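Local coordinates for endoglucanase, family GH5 (Zobellia galactanivorans, PDB 6GL0), which hydrolyses hemicellulose, probably mixed-linked glucan among its substrates, by cutting beta-glucosidic bonds along the polysaccharide chain, at residues M15-N20 against I297-W302; N23-Y28 against L56-T61; I97-H102 against I140-N145; H221-Y226 against M267-S272. The protein carries 1 engineered substitution. All coordinates share one frame; numbering follows the deposited sequence.

The contact nearest the N terminus is also the last to close: contact 1 pairs residues 15-20 with 297-302, so that the first strand of the barrel meets the last and nearly the whole chain lies between them. Contacts 2, 3 and 4 all fall within that span and follow one another without crossing. Contact 2 sets the loop after the first strand against the end of strand 55-58 and the residues beyond; contact 3 joins the neighbouring strands 95-99 and 139-142; contact 4 brings the loop after strand 216-221 to strand 265-270. Arg57 of contact 2 bonds to Asn20, Glu142 and Asn145 of contacts 1 and 3; all four contacts lead to the glucan pocket.

Contact 1: M15-N20 against I297-W302; sequences MGAGWN and ICPIWW. With GLC (alpha-D-glucopyranose), chain D; BGC (beta-D-glucopyranose), chain B.
A parallel strand pairing joins Gly18, Trp19 and Asn20 to Pro299, Ile300 and Trp301, where the first strand of the sheet meets the last. Gly18 N gives a nearly straight hydrogen bond to Pro299 O (3.0 Å), and Gly18 O accepts from Trp301 N (3.1 Å). Glycine suits the place, because a CB would run into Ile300 CG1. The pairing is the seam that closes the eight-stranded TIM barrel: Ile300 faces the interior and reaches Ile97, while Trp19 and Trp301 leave by the other face, Trp301 lying on helix 323-330. Asn20 grips Trp301 O twice. Asn20 N comes nearly in line with the carbonyl of Trp301 (N to O 2.9 Å), and with CG beside that N (chi1 -85°) the amide folds back until Asn20 ND2 meets Trp301 O from above the carbonyl plane (3.1 Å). Asn20 OD1 is taken by Arg57. The amide of Asn20 also leans against the indole of Trp302, Asn20 CG to Trp302 CE3 3.4 Å, with the planes 55° apart. The same indole offers one face to GLC, C3 standing 3.6 Å above it, and in the ring plane Trp302 NE1 donates to BGC O2 (3.0 Å). A leucine in place of Trp302 would probably leave that hydroxyl without its donor and remove the flat surface on which GLC C3 rests. Phe310 meets the Trp302 ring edge-to-face.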
# COMPACT_ATOMS: atom_id res chain seq x y z
N MET A 15 7.41 -10.50 18.01
CA MET A 15 8.41 -9.73 18.78
C MET A 15 7.79 -8.65 19.70
O MET A 15 8.47 -8.13 20.59
CB MET A 15 9.44 -9.10 17.83
CG MET A 15 10.41 -10.08 17.20
SD MET A 15 11.49 -9.31 15.98
CE MET A 15 12.54 -8.36 17.08
N GLY A 16 6.53 -8.26 19.45
CA GLY A 16 5.85 -7.30 20.31
C GLY A 16 6.57 -5.94 20.27
O GLY A 16 6.98 -5.48 19.21
N ALA A 17 6.76 -5.36 21.45
CA ALA A 17 7.56 -4.17 21.67
C ALA A 17 8.86 -4.53 22.36
O ALA A 17 8.92 -5.51 23.12
CB ALA A 17 6.78 -3.19 22.54
N GLY A 18 9.88 -3.73 22.08
CA GLY A 18 11.25 -3.95 22.60
C GLY A 18 11.84 -2.79 23.39
O GLY A 18 11.37 -1.68 23.34
N TRP A 19 12.90 -3.11 24.13
CA TRP A 19 13.66 -2.16 24.89
C TRP A 19 15.16 -2.42 24.70
O TRP A 19 15.58 -3.57 24.71
CB TRP A 19 13.28 -2.31 26.35
CG TRP A 19 13.93 -1.39 27.33
CD1 TRP A 19 13.49 -0.17 27.73
CD2 TRP A 19 15.09 -1.67 28.12
NE1 TRP A 19 14.30 0.36 28.70
CE2 TRP A 19 15.29 -0.55 28.96
CE3 TRP A 19 15.97 -2.75 28.19
CZ2 TRP A 19 16.34 -0.47 29.86
CZ3 TRP A 19 17.04 -2.68 29.07
CH2 TRP A 19 17.21 -1.55 29.90
N ASN A 20 15.92 -1.34 24.53
CA ASN A 20 17.39 -1.37 24.35
C ASN A 20 18.10 -1.26 25.67
O ASN A 20 17.83 -0.35 26.46
CB ASN A 20 17.90 -0.23 23.49
CG ASN A 20 17.83 -0.51 21.99
OD1 ASN A 20 18.68 -1.18 21.44
ND2 ASN A 20 16.81 0.00 21.33
N ILE A 297 5.10 -2.92 12.40
CA ILE A 297 6.51 -2.64 12.71
C ILE A 297 6.77 -2.90 14.19
O ILE A 297 5.99 -2.45 15.02
CB ILE A 297 6.88 -1.20 12.32
CG1 ILE A 297 6.71 -1.03 10.81
CG2 ILE A 297 8.32 -0.89 12.69
CD1 ILE A 297 6.70 0.40 10.33
N CYS A 298 7.86 -3.60 14.52
CA CYS A 298 8.28 -3.78 15.92
C CYS A 298 9.05 -2.55 16.41
O CYS A 298 10.15 -2.28 15.91
CB CYS A 298 9.20 -4.99 16.10
SG CYS A 298 9.90 -5.18 17.74
N PRO A 299 8.51 -1.82 17.40
CA PRO A 299 9.23 -0.65 17.93
C PRO A 299 10.11 -0.99 19.13
O PRO A 299 9.60 -1.56 20.08
CB PRO A 299 8.10 0.24 18.39
CG PRO A 299 7.04 -0.72 18.87
CD PRO A 299 7.22 -2.00 18.09
N ILE A 300 11.40 -0.59 19.09
CA ILE A 300 12.34 -0.87 20.22
C ILE A 300 12.91 0.45 20.77
O ILE A 300 13.72 1.10 20.11
CB ILE A 300 13.49 -1.80 19.80
CG1 ILE A 300 12.95 -3.03 19.08
CG2 ILE A 300 14.27 -2.25 21.01
CD1 ILE A 300 14.00 -4.05 18.70
N TRP A 301 12.44 0.85 21.96
CA TRP A 301 12.82 2.11 22.63
C TRP A 301 14.32 2.12 22.97
O TRP A 301 14.87 1.11 23.43
CB TRP A 301 11.99 2.32 23.88
CG TRP A 301 12.35 3.57 24.73
CD1 TRP A 301 13.33 3.65 25.69
CD2 TRP A 301 11.80 4.88 24.63
NE1 TRP A 301 13.41 4.93 26.18
CE2 TRP A 301 12.47 5.70 25.56
CE3 TRP A 301 10.79 5.46 23.83
CZ2 TRP A 301 12.16 7.05 25.74
CZ3 TRP A 301 10.47 6.80 24.02
CH2 TRP A 301 11.15 7.58 24.96
N TRP A 302 15.00 3.23 22.67
CA TRP A 302 16.40 3.41 23.02
C TRP A 302 16.48 3.94 24.44
O TRP A 302 15.91 5.01 24.76
CB TRP A 302 17.08 4.41 22.07
CG TRP A 302 18.50 4.65 22.49
CD1 TRP A 302 19.00 5.76 23.06
CD2 TRP A 302 19.56 3.71 22.42
NE1 TRP A 302 20.32 5.57 23.36
CE2 TRP A 302 20.69 4.31 22.97
CE3 TRP A 302 19.65 2.40 21.98
CZ2 TRP A 302 21.92 3.66 23.06
CZ3 TRP A 302 20.85 1.75 22.10
CH2 TRP A 302 21.97 2.37 22.61
C1 GLC D . 21.55 5.47 17.84
C2 GLC D . 22.86 4.84 18.33
C3 GLC D . 22.99 4.87 19.84
C4 GLC D . 22.76 6.29 20.32
C5 GLC D . 21.38 6.70 19.88
C6 GLC D . 20.97 8.11 20.31
O1 GLC D . 20.39 4.65 18.04
O2 GLC D . 22.85 3.49 17.86
O3 GLC D . 24.27 4.40 20.21
O4 GLC D . 22.86 6.35 21.73
O5 GLC D . 21.37 6.69 18.48
O6 GLC D . 21.90 9.04 19.77
C2 BGC B . 23.58 7.41 23.69
C3 BGC B . 24.55 8.45 24.24
C4 BGC B . 25.98 8.16 23.83
C5 BGC B . 26.00 7.96 22.33
C6 BGC B . 27.36 7.49 21.85
C1 BGC B . 23.73 7.37 22.19
O2 BGC B . 22.27 7.78 24.04
O3 BGC B . 24.39 8.51 25.64
O4 BGC B . 26.80 9.29 24.13
O5 BGC B . 25.04 7.04 21.87
O6 BGC B . 27.50 7.78 20.46

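Contact 2: N23-Y28 against L56-T61; sequences NAMDTY and LRLPVT. With BGC (beta-D-glucopyranose), chain B.
A type I beta turn, Ala24 to Thr27, in the loop after strand 18-20 lays Met25 and Asp26 against Pro59, Val60 and Thr61, just past strand 55-58. Two bonds to Thr61 hold it there: Thr61 N gives an almost straight hydrogen bond to Met25 O (2.9 Å), and Thr61 OG1 donates to Asp26 O (2.7 Å). A threonine serves well, since its hydroxyl also meets His102 N while its methyl packs near the Tyr28 ring. Asp26 braces the turn from within. Its CG sits between the backbone N and the carbonyl carbon (chi1 50°), which curls the carboxylate back over the preceding residues. OD2 of Asp26 takes Asn23 N with its syn lone pair (2.9 Å), and OD1 is met from above the carboxylate plane by Ala24 N (2.9 Å). The Asp26 carboxylate runs alongside the Pro59 ring, Asp26 OD1 to Pro59 CG 3.5 Å. Were Asp26 replaced by alanine, the N-H groups of Asn23 and Ala24 would probably lose their acceptor, and this part of the loop could shift. That matters for the pocket, because Asn23 ND2 donates to BGC O3 (3.0 Å). A water accepting from Met25 N also lies close to Pro59 O. Met25, flexible enough to bend at chi2 and chi3, presses CB on Val60 CG2 (4.0 Å) and then turns toward Trp78 and Val82 of helix 76-90. Beneath the loop, strand 55-58 runs between strands 18-20 and 95-99, and Val60 N is held by Asn99 OD1.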
# COMPACT_ATOMS: atom_id res chain seq x y z
N ASN A 23 24.03 1.88 26.24
CA ASN A 23 25.18 2.29 27.03
C ASN A 23 25.63 1.23 28.04
O ASN A 23 25.90 1.55 29.17
CB ASN A 23 24.94 3.66 27.67
CG ASN A 23 25.09 4.81 26.70
OD1 ASN A 23 25.17 4.62 25.48
ND2 ASN A 23 25.07 6.03 27.24
N ALA A 24 25.67 -0.03 27.60
CA ALA A 24 26.12 -1.13 28.44
C ALA A 24 27.22 -1.83 27.68
O ALA A 24 28.32 -1.28 27.61
CB ALA A 24 24.98 -2.05 28.82
N MET A 25 26.92 -2.94 26.99
CA MET A 25 27.92 -3.64 26.19
C MET A 25 28.33 -2.90 24.91
O MET A 25 29.31 -3.27 24.26
CB MET A 25 27.44 -5.02 25.82
CG MET A 25 27.08 -5.91 27.00
SD MET A 25 28.51 -6.30 28.01
CE MET A 25 29.20 -7.66 27.07
N ASP A 26 27.56 -1.90 24.55
CA ASP A 26 27.88 -0.99 23.43
C ASP A 26 28.83 0.16 23.82
O ASP A 26 29.33 0.85 22.95
CB ASP A 26 26.59 -0.44 22.78
CG ASP A 26 25.62 0.12 23.79
OD1 ASP A 26 25.30 -0.58 24.78
OD2 ASP A 26 25.22 1.29 23.63
N THR A 27 29.07 0.34 25.10
CA THR A 27 29.92 1.38 25.62
C THR A 27 31.29 1.40 24.95
O THR A 27 31.97 0.35 24.83
CB THR A 27 30.13 1.17 27.12
OG1 THR A 27 28.90 1.32 27.81
CG2 THR A 27 31.16 2.15 27.71
N TYR A 28 31.70 2.57 24.50
CA TYR A 28 32.97 2.70 23.75
C TYR A 28 34.13 2.91 24.73
O TYR A 28 34.67 4.00 24.89
CB TYR A 28 32.89 3.83 22.72
CG TYR A 28 33.97 3.75 21.69
CD1 TYR A 28 33.94 2.77 20.71
CD2 TYR A 28 35.03 4.68 21.68
CE1 TYR A 28 34.94 2.68 19.75
CE2 TYR A 28 36.02 4.61 20.71
CZ TYR A 28 35.98 3.60 19.76
OH TYR A 28 36.94 3.51 18.79
N LEU A 56 14.31 -7.86 23.87
CA LEU A 56 15.49 -7.13 24.36
C LEU A 56 16.47 -6.98 23.20
O LEU A 56 16.87 -7.96 22.59
CB LEU A 56 16.17 -7.86 25.54
CG LEU A 56 17.47 -7.19 26.01
CD1 LEU A 56 17.17 -5.92 26.82
CD2 LEU A 56 18.34 -8.15 26.81
N ARG A 57 16.85 -5.74 22.90
CA ARG A 57 17.99 -5.46 22.03
C ARG A 57 19.18 -5.28 22.95
O ARG A 57 19.14 -4.48 23.90
CB ARG A 57 17.78 -4.21 21.18
CG ARG A 57 18.85 -4.00 20.16
CD ARG A 57 18.29 -3.29 18.95
NE ARG A 57 19.26 -2.83 17.96
CZ ARG A 57 19.94 -1.67 18.01
NH1 ARG A 57 19.81 -0.87 19.05
NH2 ARG A 57 20.75 -1.32 17.02
N LEU A 58 20.21 -6.04 22.63
CA LEU A 58 21.47 -6.13 23.35
C LEU A 58 22.58 -5.62 22.43
O LEU A 58 23.29 -6.42 21.80
CB LEU A 58 21.74 -7.60 23.72
CG LEU A 58 23.07 -7.97 24.44
CD1 LEU A 58 23.35 -7.08 25.61
CD2 LEU A 58 23.00 -9.43 24.91
N PRO A 59 22.71 -4.30 22.28
CA PRO A 59 23.78 -3.80 21.42
C PRO A 59 25.19 -4.07 22.02
O PRO A 59 25.37 -3.98 23.24
CB PRO A 59 23.49 -2.30 21.38
CG PRO A 59 22.87 -2.02 22.72
CD PRO A 59 22.05 -3.21 23.03
N VAL A 60 26.15 -4.42 21.17
CA VAL A 60 27.50 -4.78 21.60
C VAL A 60 28.52 -4.13 20.72
O VAL A 60 28.49 -4.26 19.51
CB VAL A 60 27.75 -6.31 21.59
CG1 VAL A 60 29.15 -6.65 22.11
CG2 VAL A 60 26.71 -7.03 22.43
N THR A 61 29.45 -3.45 21.35
CA THR A 61 30.59 -2.86 20.67
C THR A 61 31.73 -3.84 20.92
O THR A 61 32.04 -4.16 22.06
CB THR A 61 30.92 -1.48 21.20
OG1 THR A 61 29.95 -0.56 20.71
CG2 THR A 61 32.26 -1.04 20.72
C2 BGC B . 23.58 7.41 23.69
C3 BGC B . 24.55 8.45 24.24
C4 BGC B . 25.98 8.16 23.83
C5 BGC B . 26.00 7.96 22.33
C6 BGC B . 27.36 7.49 21.85
C1 BGC B . 23.73 7.37 22.19
O2 BGC B . 22.27 7.78 24.04
O3 BGC B . 24.39 8.51 25.64
O4 BGC B . 26.80 9.29 24.13
O5 BGC B . 25.04 7.04 21.87
O6 BGC B . 27.50 7.78 20.46
O HOH W 1 24.38 -3.63 25.53

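Contact 3: I97-H102 against I140-N145; sequences IINIHH and IFETLN. With GLC (alpha-D-glucopyranose), chain D; BGC (beta-D-glucopyranose), chain B.
The His101 ring carries the Asn145 amide on one face, the planes 18° apart and ND2 3.1 Å from CE1 toward the rim. At the edge of the His101 ring, ND1 accepts from Asn99 ND2 (3.2 Å), and NE2 is hydrogen-bonded to GLC O3 (3.0 Å). The face of His102 lies over His101 CD2. With CG opposite the backbone N (chi1 173°), the Asn145 amide reaches out to the sugar: ND2 donates to GLC O2 (2.9 Å) and to a water that also meets His102 ND1, while OD1 goes to Arg57. At Asn99 an asparagine is apt: OD1 accepts from Val60 N, while the two N-H groups of ND2 point apart, one fixing His101, the other meeting Glu142 OE2 from above the carboxylate plane (3.2 Å). The buried Glu142 carboxylate has a salt bridge to Arg57, which probably steadies its charge. Behind this polar layer the backbones pair in parallel, Ile98 N to Ile140 O (3.0 Å), and beyond the strands Asn145 N donates to Ile100 O (2.9 Å). Ile97 and Ile140 meet inside the barrel. The two strands form a beta-alpha-beta crossover through helix 114-131, which packs on Ile100 and Phe141; strand 190-193 flanks strand 139-142.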
# COMPACT_ATOMS: atom_id res chain seq x y z
N ILE A 97 18.16 -9.55 20.53
CA ILE A 97 18.89 -9.13 19.37
C ILE A 97 20.32 -8.79 19.79
O ILE A 97 20.51 -7.96 20.64
CB ILE A 97 18.28 -7.86 18.75
CG1 ILE A 97 16.87 -8.13 18.26
CG2 ILE A 97 19.19 -7.35 17.63
CD1 ILE A 97 16.06 -6.87 18.03
N ILE A 98 21.29 -9.42 19.14
CA ILE A 98 22.71 -9.14 19.33
C ILE A 98 23.25 -8.52 18.05
O ILE A 98 23.03 -9.04 16.96
CB ILE A 98 23.50 -10.44 19.61
CG1 ILE A 98 23.07 -10.96 20.97
CG2 ILE A 98 24.99 -10.19 19.64
CD1 ILE A 98 23.65 -12.33 21.32
N ASN A 99 24.00 -7.43 18.20
CA ASN A 99 24.58 -6.74 17.06
C ASN A 99 26.08 -6.45 17.12
O ASN A 99 26.77 -6.86 18.06
CB ASN A 99 23.76 -5.46 16.78
CG ASN A 99 24.14 -4.28 17.64
OD1 ASN A 99 25.02 -4.33 18.52
ND2 ASN A 99 23.48 -3.16 17.36
N ILE A 100 26.55 -5.78 16.05
CA ILE A 100 27.79 -5.02 16.04
C ILE A 100 27.40 -3.53 16.08
O ILE A 100 26.69 -3.05 15.16
CB ILE A 100 28.62 -5.33 14.79
CG1 ILE A 100 29.14 -6.76 14.82
CG2 ILE A 100 29.80 -4.34 14.66
CD1 ILE A 100 30.01 -7.11 13.63
N HIS A 101 27.86 -2.83 17.14
CA HIS A 101 27.39 -1.48 17.47
C HIS A 101 28.45 -0.40 17.14
O HIS A 101 28.58 -0.09 15.96
CB HIS A 101 26.87 -1.38 18.91
CG HIS A 101 25.83 -0.33 19.09
ND1 HIS A 101 24.49 -0.54 18.79
CD2 HIS A 101 25.91 0.94 19.57
CE1 HIS A 101 23.80 0.56 19.06
NE2 HIS A 101 24.63 1.46 19.56
N HIS A 102 29.18 0.18 18.12
CA HIS A 102 30.02 1.36 17.84
C HIS A 102 31.41 0.93 17.35
O HIS A 102 32.43 1.29 17.96
CB HIS A 102 30.22 2.25 19.08
CG HIS A 102 29.01 2.93 19.57
ND1 HIS A 102 28.18 3.66 18.73
CD2 HIS A 102 28.50 3.05 20.82
CE1 HIS A 102 27.21 4.19 19.44
NE2 HIS A 102 27.39 3.85 20.73
N ILE A 140 18.22 -13.39 17.70
CA ILE A 140 18.30 -12.73 16.43
C ILE A 140 19.70 -12.05 16.31
O ILE A 140 20.21 -11.51 17.29
CB ILE A 140 17.21 -11.63 16.37
CG1 ILE A 140 15.82 -12.24 16.50
CG2 ILE A 140 17.29 -10.79 15.11
CD1 ILE A 140 14.77 -11.25 16.97
N PHE A 141 20.28 -12.08 15.11
CA PHE A 141 21.48 -11.32 14.84
C PHE A 141 21.13 -10.08 14.02
O PHE A 141 20.33 -10.15 13.06
CB PHE A 141 22.54 -12.09 14.03
CG PHE A 141 23.09 -13.31 14.71
CD1 PHE A 141 23.28 -13.38 16.08
CD2 PHE A 141 23.46 -14.41 13.94
CE1 PHE A 141 23.81 -14.53 16.67
CE2 PHE A 141 23.99 -15.56 14.53
CZ PHE A 141 24.17 -15.61 15.89
N GLU A 142 21.76 -8.96 14.40
CA GLU A 142 21.73 -7.73 13.62
C GLU A 142 23.17 -7.44 13.17
O GLU A 142 24.04 -7.23 14.01
CB GLU A 142 21.17 -6.64 14.50
CG GLU A 142 21.10 -5.27 13.86
CD GLU A 142 20.69 -4.20 14.86
OE1 GLU A 142 19.72 -4.39 15.58
OE2 GLU A 142 21.37 -3.15 14.95
N THR A 143 23.41 -7.42 11.86
CA THR A 143 24.76 -7.44 11.32
C THR A 143 25.56 -6.17 11.62
O THR A 143 26.67 -6.27 12.08
CB THR A 143 24.76 -7.79 9.81
OG1 THR A 143 23.74 -7.09 9.11
CG2 THR A 143 24.51 -9.30 9.63
N LEU A 144 24.96 -5.00 11.39
CA LEU A 144 25.60 -3.70 11.62
C LEU A 144 24.58 -2.65 12.11
O LEU A 144 23.53 -2.48 11.51
CB LEU A 144 26.20 -3.17 10.33
CG LEU A 144 27.21 -4.06 9.62
CD1 LEU A 144 27.46 -3.57 8.22
CD2 LEU A 144 28.53 -4.08 10.41
N ASN A 145 24.95 -1.93 13.17
CA ASN A 145 24.05 -1.01 13.84
C ASN A 145 23.63 0.13 12.93
O ASN A 145 22.47 0.21 12.54
CB ASN A 145 24.67 -0.47 15.16
CG ASN A 145 23.83 0.63 15.81
OD1 ASN A 145 22.62 0.48 15.95
ND2 ASN A 145 24.46 1.72 16.22
C1 GLC D . 21.55 5.47 17.84
C2 GLC D . 22.86 4.84 18.33
C3 GLC D . 22.99 4.87 19.84
C4 GLC D . 22.76 6.29 20.32
C5 GLC D . 21.38 6.70 19.88
C6 GLC D . 20.97 8.11 20.31
O1 GLC D . 20.39 4.65 18.04
O2 GLC D . 22.85 3.49 17.86
O3 GLC D . 24.27 4.40 20.21
O4 GLC D . 22.86 6.35 21.73
O5 GLC D . 21.37 6.69 18.48
O6 GLC D . 21.90 9.04 19.77
C2 BGC B . 23.58 7.41 23.69
C3 BGC B . 24.55 8.45 24.24
C4 BGC B . 25.98 8.16 23.83
C5 BGC B . 26.00 7.96 22.33
C6 BGC B . 27.36 7.49 21.85
C1 BGC B . 23.73 7.37 22.19
O2 BGC B . 22.27 7.78 24.04
O3 BGC B . 24.39 8.51 25.64
O4 BGC B . 26.80 9.29 24.13
O5 BGC B . 25.04 7.04 21.87
O6 BGC B . 27.50 7.78 20.46
O HOH W 2 26.99 2.96 16.31

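Contact 4: H221-Y226 against M267-S272; sequences HSYFPY and MGSWGS. Engineered in segment 267-272: Ser269 (natural residue Glu). With GLC (alpha-D-glucopyranose), chain D.
Tyr223 and the engineered Ser269, a glutamate in the natural sequence, meet beside the sugar: Tyr223 OH makes a short hydrogen bond with GLC O1 (2.5 Å) in the plane of its ring and lies 3.3 Å from Ser269 CB. Ser269 OG is 3.5 Å from GLC O1. Both side chains are held by CH-pi contacts. Ser269 CB stands over the centre of the His221 ring, 3.7 Å from the centroid, and Trp270 CA lies 3.9 Å from the centroid of the Tyr223 ring, over one face. The CG of Tyr223 lies beside its own backbone N (chi1 -70°), which sends the long ring back along the 267-272 backbone, CD2 passing 3.5 Å from Gly271 O, until the hydroxyl arrives at the sugar. The backbone angles of Gly271 call for glycine. Between the two backbones the polar link is slight, a weak hydrogen bond from Ser222 N to Ser269 O (3.4 Å). Met267, bent at chi2 and chi3, fills in with a polarisable sulfur, SD lying 3.8 Å from Ser222 CB. Farther out, His221 ND1 is hydrogen-bonded to Glu146 and Ser222 OG to Glu249, while Trp270 stacks on Tyr288 of helix 278-294. Retaining family 5 enzymes carry their nucleophilic glutamate at the end of the seventh barrel strand, and the place of Ser269 beside the anomeric hydroxyl is consistent with that role for the natural residue; the serine has no carboxylate with which to attack.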
# COMPACT_ATOMS: atom_id res chain seq x y z
N HIS A 221 16.29 2.90 11.99
CA HIS A 221 16.13 3.69 13.21
C HIS A 221 15.58 5.05 12.79
O HIS A 221 16.01 5.62 11.80
CB HIS A 221 17.48 3.90 13.91
CG HIS A 221 18.18 2.63 14.29
ND1 HIS A 221 19.51 2.61 14.63
CD2 HIS A 221 17.75 1.35 14.36
CE1 HIS A 221 19.88 1.36 14.89
NE2 HIS A 221 18.83 0.57 14.72
N SER A 222 14.56 5.53 13.44
CA SER A 222 13.99 6.81 13.06
C SER A 222 13.56 7.54 14.32
O SER A 222 12.47 7.29 14.87
CB SER A 222 12.81 6.63 12.11
OG SER A 222 12.29 7.90 11.70
N TYR A 223 14.42 8.43 14.77
CA TYR A 223 14.13 9.27 15.96
C TYR A 223 13.27 10.48 15.51
O TYR A 223 13.72 11.63 15.57
CB TYR A 223 15.46 9.70 16.60
CG TYR A 223 16.23 8.59 17.26
CD1 TYR A 223 17.10 7.81 16.56
CD2 TYR A 223 16.06 8.32 18.64
CE1 TYR A 223 17.84 6.83 17.18
CE2 TYR A 223 16.77 7.33 19.28
CZ TYR A 223 17.66 6.58 18.57
OH TYR A 223 18.37 5.60 19.19
N PHE A 224 12.04 10.19 15.08
CA PHE A 224 11.25 11.17 14.36
C PHE A 224 10.30 11.90 15.32
O PHE A 224 9.50 11.22 16.01
CB PHE A 224 10.44 10.52 13.22
CG PHE A 224 9.86 11.53 12.26
CD1 PHE A 224 8.71 12.21 12.57
CD2 PHE A 224 10.50 11.83 11.08
CE1 PHE A 224 8.22 13.17 11.71
CE2 PHE A 224 9.99 12.78 10.19
CZ PHE A 224 8.86 13.45 10.51
N PRO A 225 10.31 13.24 15.35
CA PRO A 225 11.16 14.10 14.57
C PRO A 225 12.43 14.43 15.33
O PRO A 225 12.38 14.65 16.53
CB PRO A 225 10.30 15.36 14.42
CG PRO A 225 9.52 15.42 15.66
CD PRO A 225 9.31 14.01 16.12
N TYR A 226 13.57 14.49 14.63
CA TYR A 226 14.86 14.64 15.31
C TYR A 226 15.00 15.87 16.19
O TYR A 226 15.76 15.82 17.18
CB TYR A 226 16.04 14.55 14.34
CG TYR A 226 16.21 15.73 13.43
CD1 TYR A 226 16.98 16.83 13.81
CD2 TYR A 226 15.62 15.73 12.14
CE1 TYR A 226 17.13 17.95 12.96
CE2 TYR A 226 15.75 16.82 11.29
CZ TYR A 226 16.50 17.93 11.70
OH TYR A 226 16.66 19.01 10.87
N MET A 267 11.97 -1.47 13.92
CA MET A 267 12.47 -0.13 14.25
C MET A 267 13.34 -0.28 15.49
O MET A 267 12.87 -0.15 16.63
CB MET A 267 11.31 0.81 14.49
CG MET A 267 11.72 2.27 14.66
SD MET A 267 12.16 3.00 13.10
CE MET A 267 10.50 3.27 12.47
N GLY A 268 14.59 -0.65 15.28
CA GLY A 268 15.43 -1.14 16.39
C GLY A 268 15.89 -0.06 17.35
O GLY A 268 16.49 -0.37 18.38
N SER A 269 15.65 1.21 17.00
CA SER A 269 15.91 2.33 17.88
C SER A 269 15.08 3.50 17.48
O SER A 269 14.96 3.80 16.29
CB SER A 269 17.38 2.77 17.81
OG SER A 269 18.15 1.99 18.66
N TRP A 270 14.52 4.14 18.51
CA TRP A 270 13.73 5.36 18.40
C TRP A 270 13.56 5.79 19.86
O TRP A 270 13.87 5.02 20.78
CB TRP A 270 12.35 5.11 17.73
CG TRP A 270 11.46 4.28 18.52
CD1 TRP A 270 11.54 2.91 18.67
CD2 TRP A 270 10.40 4.71 19.36
NE1 TRP A 270 10.59 2.49 19.55
CE2 TRP A 270 9.88 3.56 19.99
CE3 TRP A 270 9.83 5.96 19.65
CZ2 TRP A 270 8.80 3.62 20.87
CZ3 TRP A 270 8.78 6.02 20.52
CH2 TRP A 270 8.26 4.85 21.12
N GLY A 271 13.05 6.99 20.05
CA GLY A 271 12.66 7.51 21.36
C GLY A 271 12.92 8.99 21.38
O GLY A 271 13.24 9.56 20.35
N SER A 272 12.78 9.60 22.54
CA SER A 272 13.04 11.01 22.74
C SER A 272 13.84 11.25 24.00
O SER A 272 13.60 10.63 25.01
CB SER A 272 11.73 11.82 22.83
OG SER A 272 10.90 11.36 23.91
C1 GLC D . 21.55 5.47 17.84
C2 GLC D . 22.86 4.84 18.33
C3 GLC D . 22.99 4.87 19.84
C4 GLC D . 22.76 6.29 20.32
C5 GLC D . 21.38 6.70 19.88
C6 GLC D . 20.97 8.11 20.31
O1 GLC D . 20.39 4.65 18.04
O2 GLC D . 22.85 3.49 17.86
O3 GLC D . 24.27 4.40 20.21
O4 GLC D . 22.86 6.35 21.73
O5 GLC D . 21.37 6.69 18.48
O6 GLC D . 21.90 9.04 19.77